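Local coordinates for protein 4-alpha-glucanotransferase (Aquifex aeolicus, PDB 1TZ7) that is an amylomaltase, also called disproportionating enzyme or D-enzyme, of the 4-alpha-glucanotransferase family, built round an eight-stranded parallel beta-barrel, at residues A[146-149]-A[150-153]; A[417-420]-A[421-425]. One frame throughout, in Å; residues are numbered along the deposited sequence.

Interaction 1: residues A[146-149]-A[150-153]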
ATOM      1  N   LYS A 146     -18.455 -15.839   6.271  1.00 36.73           N
ATOM      2  CA  LYS A 146     -18.693 -15.610   7.694  1.00 41.51           C
ATOM      3  C   LYS A 146     -17.497 -14.910   8.329  1.00 36.97           C
ATOM      4  O   LYS A 146     -17.658 -13.945   9.063  1.00 39.38           O
ATOM      5  CB  LYS A 146     -18.967 -16.939   8.415  1.00 38.37           C
ATOM      6  CG  LYS A 146     -20.299 -17.586   8.042  1.00 51.30           C
ATOM      7  CD  LYS A 146     -21.475 -16.940   8.786  1.00 71.77           C
ATOM      8  CE  LYS A 146     -22.350 -17.988   9.474  1.00 70.62           C
ATOM      9  NZ  LYS A 146     -22.932 -18.959   8.505  1.00 66.83           N
ATOM     10  N   GLU A 147     -16.297 -15.405   8.032  1.00 32.31           N
ATOM     11  CA  GLU A 147     -15.060 -14.807   8.553  1.00 32.90           C
ATOM     12  C   GLU A 147     -14.960 -13.323   8.189  1.00 34.26           C
ATOM     13  O   GLU A 147     -14.528 -12.508   9.004  1.00 27.47           O
ATOM     14  CB  GLU A 147     -13.829 -15.565   8.021  1.00 33.54           C
ATOM     15  CG  GLU A 147     -12.525 -15.225   8.749  1.00 48.36           C
ATOM     16  CD  GLU A 147     -11.293 -15.817   8.071  1.00 59.77           C
ATOM     17  OE1 GLU A 147     -11.452 -16.711   7.211  1.00 64.60           O
ATOM     18  OE2 GLU A 147     -10.168 -15.385   8.400  1.00 51.19           O
ATOM     19  N   HIS A 148     -15.373 -12.981   6.961  1.00 36.85           N
ATOM     20  CA  HIS A 148     -15.206 -11.612   6.430  1.00 33.55           C
ATOM     21  C   HIS A 148     -16.548 -10.904   6.278  1.00 32.72           C
ATOM     22  O   HIS A 148     -16.690 -10.016   5.454  1.00 30.89           O
ATOM     23  CB  HIS A 148     -14.467 -11.656   5.079  1.00 34.99           C
ATOM     24  CG  HIS A 148     -13.154 -12.354   5.154  1.00 27.48           C
ATOM     25  ND1 HIS A 148     -12.033 -11.770   5.699  1.00 33.19           N
ATOM     26  CD2 HIS A 148     -12.789 -13.606   4.795  1.00 28.31           C
ATOM     27  CE1 HIS A 148     -11.031 -12.630   5.658  1.00 37.30           C
ATOM     28  NE2 HIS A 148     -11.464 -13.748   5.113  1.00 31.49           N
ATOM     29  N   SER A 149     -17.527 -11.301   7.095  1.00 30.17           N
ATOM     30  CA  SER A 149     -18.904 -10.798   6.976  1.00 35.38           C
ATOM     31  C   SER A 149     -18.981  -9.270   7.079  1.00 33.19           C
ATOM     32  O   SER A 149     -19.855  -8.642   6.480  1.00 34.76           O
ATOM     33  CB  SER A 149     -19.788 -11.424   8.060  1.00 41.38           C
ATOM     34  OG  SER A 149     -19.279 -11.145   9.357  1.00 46.16           O
ATOM     35  N   TYR A 150     -18.066  -8.685   7.844  1.00 29.17           N
ATOM     36  CA  TYR A 150     -18.111  -7.258   8.153  1.00 36.12           C
ATOM     37  C   TYR A 150     -17.873  -6.354   6.906  1.00 36.28           C
ATOM     38  O   TYR A 150     -18.290  -5.196   6.894  1.00 37.75           O
ATOM     39  CB  TYR A 150     -17.090  -6.912   9.274  1.00 34.25           C
ATOM     40  CG  TYR A 150     -15.685  -7.429   9.021  1.00 51.61           C
ATOM     41  CD1 TYR A 150     -14.693  -6.589   8.543  1.00 48.42           C
ATOM     42  CD2 TYR A 150     -15.352  -8.769   9.264  1.00 43.96           C
ATOM     43  CE1 TYR A 150     -13.403  -7.055   8.308  1.00 44.38           C
ATOM     44  CE2 TYR A 150     -14.065  -9.244   9.027  1.00 46.56           C
ATOM     45  CZ  TYR A 150     -13.098  -8.383   8.548  1.00 24.49           C
ATOM     46  OH  TYR A 150     -11.814  -8.843   8.307  1.00 34.33           O
ATOM     47  N   TRP A 151     -17.207  -6.890   5.870  1.00 30.21           N
ATOM     48  CA  TRP A 151     -16.930  -6.100   4.643  1.00 28.43           C
ATOM     49  C   TRP A 151     -17.356  -6.795   3.328  1.00 32.03           C
ATOM     50  O   TRP A 151     -17.701  -6.123   2.356  1.00 31.65           O
ATOM     51  CB  TRP A 151     -15.447  -5.720   4.567  1.00 28.78           C
ATOM     52  CG  TRP A 151     -14.532  -6.878   4.287  1.00 28.21           C
ATOM     53  CD1 TRP A 151     -13.936  -7.687   5.204  1.00 35.74           C
ATOM     54  CD2 TRP A 151     -14.104  -7.350   3.002  1.00 27.69           C
ATOM     55  NE1 TRP A 151     -13.166  -8.636   4.575  1.00 29.48           N
ATOM     56  CE2 TRP A 151     -13.251  -8.451   3.222  1.00 33.53           C
ATOM     57  CE3 TRP A 151     -14.356  -6.956   1.685  1.00 27.42           C
ATOM     58  CZ2 TRP A 151     -12.654  -9.157   2.179  1.00 25.42           C
ATOM     59  CZ3 TRP A 151     -13.758  -7.664   0.649  1.00 29.70           C
ATOM     60  CH2 TRP A 151     -12.921  -8.747   0.905  1.00 25.29           C
ATOM     61  N   LEU A 152     -17.324  -8.128   3.303  1.00 29.48           N
ATOM     62  CA  LEU A 152     -17.364  -8.867   2.033  1.00 30.19           C
ATOM     63  C   LEU A 152     -18.781  -8.991   1.460  1.00 28.95           C
ATOM     64  O   LEU A 152     -18.960  -8.978   0.253  1.00 29.12           O
ATOM     65  CB  LEU A 152     -16.745 -10.252   2.197  1.00 23.90           C
ATOM     66  CG  LEU A 152     -16.735 -11.137   0.940  1.00 24.05           C
ATOM     67  CD1 LEU A 152     -16.069 -10.433  -0.243  1.00 33.27           C
ATOM     68  CD2 LEU A 152     -16.045 -12.455   1.233  1.00 31.78           C
ATOM     69  N   ARG A 153     -19.780  -9.116   2.335  1.00 25.72           N
ATOM     70  CA  ARG A 153     -21.181  -9.096   1.899  1.00 28.32           C
ATOM     71  C   ARG A 153     -21.472  -7.810   1.147  1.00 25.23           C
ATOM     72  O   ARG A 153     -22.122  -7.821   0.103  1.00 25.44           O
ATOM     73  CB  ARG A 153     -22.128  -9.218   3.102  1.00 25.05           C
ATOM     74  CG  ARG A 153     -22.162 -10.603   3.732  1.00 48.19           C
ATOM     75  CD  ARG A 153     -22.506 -10.600   5.229  1.00 58.11           C
ATOM     76  NE  ARG A 153     -23.398 -11.702   5.595  1.00 68.25           N
ATOM     77  CZ  ARG A 153     -23.021 -12.983   5.693  1.00 75.19           C
ATOM     78  NH1 ARG A 153     -23.910 -13.910   6.033  1.00 78.94           N
ATOM     79  NH2 ARG A 153     -21.762 -13.338   5.451  1.00 80.44           N
TER
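His148 meets Trp151 through both its carbonyl and its side chain at the turn between helix 138-147 and helix 149-165. The carbonyl oxygen His148 O receives two backbone bonds, from Leu152 N at 2.9 Å and from Trp151 N at 3.2 Å. The first runs almost straight down the carbonyl direction, whereas the second donor stands well above the carbonyl plane. Two N-H groups thus grip the carbonyl of the buried His148 at the first turn of the new helix. The same oxygen also lies over one face of the indole.

The His148 and Trp151 side chains run side by side in the same direction, their rings rim to rim with planes at 68°, and His148 CB comes within 3.3 Å of Trp151 NE1. Tyr150 turns the edge of its ring to the carbonyl of Glu147, CE2 lying 3.3 Å from Glu147 O. Its hydroxyl is hydrogen-bonded to His295 ND1, and the His295 ring also meets Trp151 edge-to-face. Trp151 CG sits between the backbone N and the carbonyl carbon (chi1 70°), which lays the indole back alongside His148.

On the other flank, Arg153 bends at chi3 and passes along Ser149: CD approaches Ser149 O at 3.5 Å, and NH2 lies 3.8 Å from Ser149 CB. Further back, the backbone bond from Ser149 N to Lys146 O (3.3 Å) ties the two helices together, and Ser149 OG adds a weak bond to the same oxygen. His148 leaves helical geometry and separates the two helices.

Neighbouring elements pack on the turn. Phe144 of helix 138-147 and Phe206 of helix 192-218 meet the His148 ring, Gln202 of helix 192-218 touches Trp151 and Leu152, and Glu147 forms a salt bridge with Lys298, just beyond helix 287-297.

Interaction 2: residues A[417-420]-A[421-425]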
ATOM      1  N   GLY A 417      21.655  18.338  -7.554  1.00 28.56           N
ATOM      2  CA  GLY A 417      22.373  19.595  -7.767  1.00 26.02           C
ATOM      3  C   GLY A 417      23.760  19.575  -7.142  1.00 30.19           C
ATOM      4  O   GLY A 417      24.029  18.786  -6.237  1.00 32.29           O
ATOM      5  N   GLU A 418      24.638  20.448  -7.627  1.00 24.89           N
ATOM      6  CA  GLU A 418      26.053  20.434  -7.227  1.00 35.50           C
ATOM      7  C   GLU A 418      26.231  20.612  -5.710  1.00 35.87           C
ATOM      8  O   GLU A 418      27.132  20.024  -5.114  1.00 29.38           O
ATOM      9  CB  GLU A 418      26.837  21.532  -7.972  1.00 31.83           C
ATOM     10  CG  GLU A 418      27.419  21.093  -9.319  1.00 49.09           C
ATOM     11  CD  GLU A 418      27.982  19.678  -9.291  1.00 66.03           C
ATOM     12  OE1 GLU A 418      28.956  19.436  -8.545  1.00 67.70           O
ATOM     13  OE2 GLU A 418      27.450  18.810 -10.015  1.00 74.35           O
ATOM     14  N   GLU A 419      25.370  21.422  -5.098  1.00 29.76           N
ATOM     15  CA  GLU A 419      25.509  21.756  -3.679  1.00 30.47           C
ATOM     16  C   GLU A 419      25.144  20.568  -2.795  1.00 31.78           C
ATOM     17  O   GLU A 419      25.797  20.314  -1.788  1.00 28.66           O
ATOM     18  CB  GLU A 419      24.629  22.959  -3.321  1.00 34.51           C
ATOM     19  CG  GLU A 419      25.260  23.899  -2.301  1.00 56.62           C
ATOM     20  CD  GLU A 419      24.392  25.109  -2.005  1.00 72.31           C
ATOM     21  OE1 GLU A 419      23.506  25.009  -1.123  1.00 63.70           O
ATOM     22  OE2 GLU A 419      24.593  26.158  -2.653  1.00 70.21           O
ATOM     23  N   SER A 420      24.097  19.848  -3.177  1.00 25.10           N
ATOM     24  CA  SER A 420      23.668  18.673  -2.439  1.00 28.53           C
ATOM     25  C   SER A 420      24.647  17.509  -2.642  1.00 27.74           C
ATOM     26  O   SER A 420      24.856  16.704  -1.743  1.00 28.57           O
ATOM     27  CB  SER A 420      22.263  18.270  -2.868  1.00 25.61           C
ATOM     28  OG  SER A 420      21.326  19.273  -2.512  1.00 27.82           O
ATOM     29  N   ARG A 421      25.243  17.440  -3.833  1.00 24.24           N
ATOM     30  CA  ARG A 421      26.314  16.484  -4.109  1.00 25.27           C
ATOM     31  C   ARG A 421      27.507  16.734  -3.183  1.00 27.33           C
ATOM     32  O   ARG A 421      28.105  15.798  -2.666  1.00 25.30           O
ATOM     33  CB  ARG A 421      26.773  16.600  -5.568  1.00 27.88           C
ATOM     34  CG  ARG A 421      25.993  15.750  -6.547  1.00 30.84           C
ATOM     35  CD  ARG A 421      26.529  15.826  -7.987  1.00 35.32           C
ATOM     36  NE  ARG A 421      25.711  15.055  -8.929  1.00 28.95           N
ATOM     37  CZ  ARG A 421      26.199  14.326  -9.937  1.00 50.51           C
ATOM     38  NH1 ARG A 421      27.516  14.258 -10.151  1.00 41.18           N
ATOM     39  NH2 ARG A 421      25.371  13.662 -10.735  1.00 46.60           N
ATOM     40  N   LYS A 422      27.845  18.006  -2.985  1.00 21.87           N
ATOM     41  CA  LYS A 422      28.973  18.382  -2.134  1.00 27.33           C
ATOM     42  C   LYS A 422      28.748  17.904  -0.707  1.00 29.07           C
ATOM     43  O   LYS A 422      29.648  17.358  -0.077  1.00 24.15           O
ATOM     44  CB  LYS A 422      29.164  19.895  -2.145  1.00 26.60           C
ATOM     45  CG  LYS A 422      30.445  20.362  -1.472  1.00 39.39           C
ATOM     46  CD  LYS A 422      30.772  21.818  -1.832  1.00 58.43           C
ATOM     47  CE  LYS A 422      31.590  22.495  -0.734  1.00 58.61           C
ATOM     48  NZ  LYS A 422      32.390  23.637  -1.253  1.00 67.52           N
ATOM     49  N   ARG A 423      27.535  18.112  -0.209  1.00 21.60           N
ATOM     50  CA  ARG A 423      27.164  17.693   1.131  1.00 27.92           C
ATOM     51  C   ARG A 423      27.263  16.167   1.282  1.00 28.50           C
ATOM     52  O   ARG A 423      27.686  15.662   2.323  1.00 24.51           O
ATOM     53  CB  ARG A 423      25.740  18.141   1.429  1.00 24.66           C
ATOM     54  CG  ARG A 423      25.596  19.609   1.886  1.00 30.61           C
ATOM     55  CD  ARG A 423      24.348  19.818   2.560  1.00 29.65           C
ATOM     56  NE  ARG A 423      23.393  20.858   2.189  1.00 36.63           N
ATOM     57  CZ  ARG A 423      23.265  21.621   1.093  1.00 38.70           C
ATOM     58  NH1 ARG A 423      23.912  21.483  -0.039  1.00 36.37           N
ATOM     59  NH2 ARG A 423      22.313  22.509   1.167  1.00 38.75           N
ATOM     60  N   LEU A 424      26.863  15.447   0.238  1.00 25.65           N
ATOM     61  CA  LEU A 424      26.895  13.986   0.243  1.00 25.78           C
ATOM     62  C   LEU A 424      28.341  13.491   0.296  1.00 21.52           C
ATOM     63  O   LEU A 424      28.687  12.635   1.120  1.00 21.63           O
ATOM     64  CB  LEU A 424      26.190  13.440  -1.008  1.00 27.52           C
ATOM     65  CG  LEU A 424      26.245  11.931  -1.254  1.00 31.17           C
ATOM     66  CD1 LEU A 424      25.706  11.178  -0.073  1.00 50.96           C
ATOM     67  CD2 LEU A 424      25.462  11.576  -2.508  1.00 51.58           C
ATOM     68  N   PHE A 425      29.179  14.040  -0.581  1.00 20.87           N
ATOM     69  CA  PHE A 425      30.588  13.663  -0.653  1.00 24.10           C
ATOM     70  C   PHE A 425      31.307  13.965   0.660  1.00 29.47           C
ATOM     71  O   PHE A 425      32.141  13.188   1.108  1.00 20.58           O
ATOM     72  CB  PHE A 425      31.295  14.416  -1.795  1.00 19.62           C
ATOM     73  CG  PHE A 425      30.795  14.055  -3.185  1.00 26.90           C
ATOM     74  CD1 PHE A 425      30.921  14.966  -4.235  1.00 31.30           C
ATOM     75  CD2 PHE A 425      30.211  12.814  -3.444  1.00 20.66           C
ATOM     76  CE1 PHE A 425      30.470  14.648  -5.512  1.00 33.98           C
ATOM     77  CE2 PHE A 425      29.760  12.496  -4.727  1.00 34.77           C
ATOM     78  CZ  PHE A 425      29.893  13.415  -5.757  1.00 26.47           C
TER
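The Arg423 guanidinium turns its edge to Glu419: Glu419 O lies near its plane and accepts a weak hydrogen bond from Arg423 NH1 (2.8 Å, bent to 129° at the hydrogen). Glu419 CA also lies at that edge. The Glu419 carboxylate is turned 29° from the guanidinium plane, and OE1 forms a long salt bridge to Arg423 NH2 at 3.6 Å. A bend at chi3 (-127°) folds the arginine back over the preceding turn, where Glu419 O also takes the regular helical bond from Arg423 N at 3.2 Å.

Gly417 occupies the N-cap position of helix 418-428, and its carbonyl accepts Arg421 N at 3.0 Å. Arg421 extends from CG to NE, with Glu418 OE2 3.7 Å from its CD. Between this carboxylate and the guanidinium there is only a charge attraction, beyond salt-bridge range; Arg421 NH2 is hydrogen-bonded to Phe413 O and NE weakly to Leu416 O, and the guanidinium makes a cation-pi interaction with Phe413.

The two acidic residues at the N-terminal end of the helix are probably favoured by the helix dipole. Backbone bonds do most of the holding here, and the largely exposed Glu419-Arg423 pair, with its weak side-chain bond and long salt bridge, probably adds modestly.

Both interactions are local, one at a junction of two helices and the other at the start of one, but they lie on opposite sides of the chain's centre, about 53 Å apart between centres. Interaction 1 joins two successive helices across a break and is partly buried, with aromatic rings packed against further helices. Interaction 2 stays within the first turns of one helix on the surface, where charged side chains predominate and Leu424 supplies its buried flank. A backbone carbonyl takes two donors in each: in 146-153 both are main-chain N-H groups, while in 417-425 one comes weakly from an arginine side chain. Ring contacts predominate at the more enclosed site, charge pairing at the outer one.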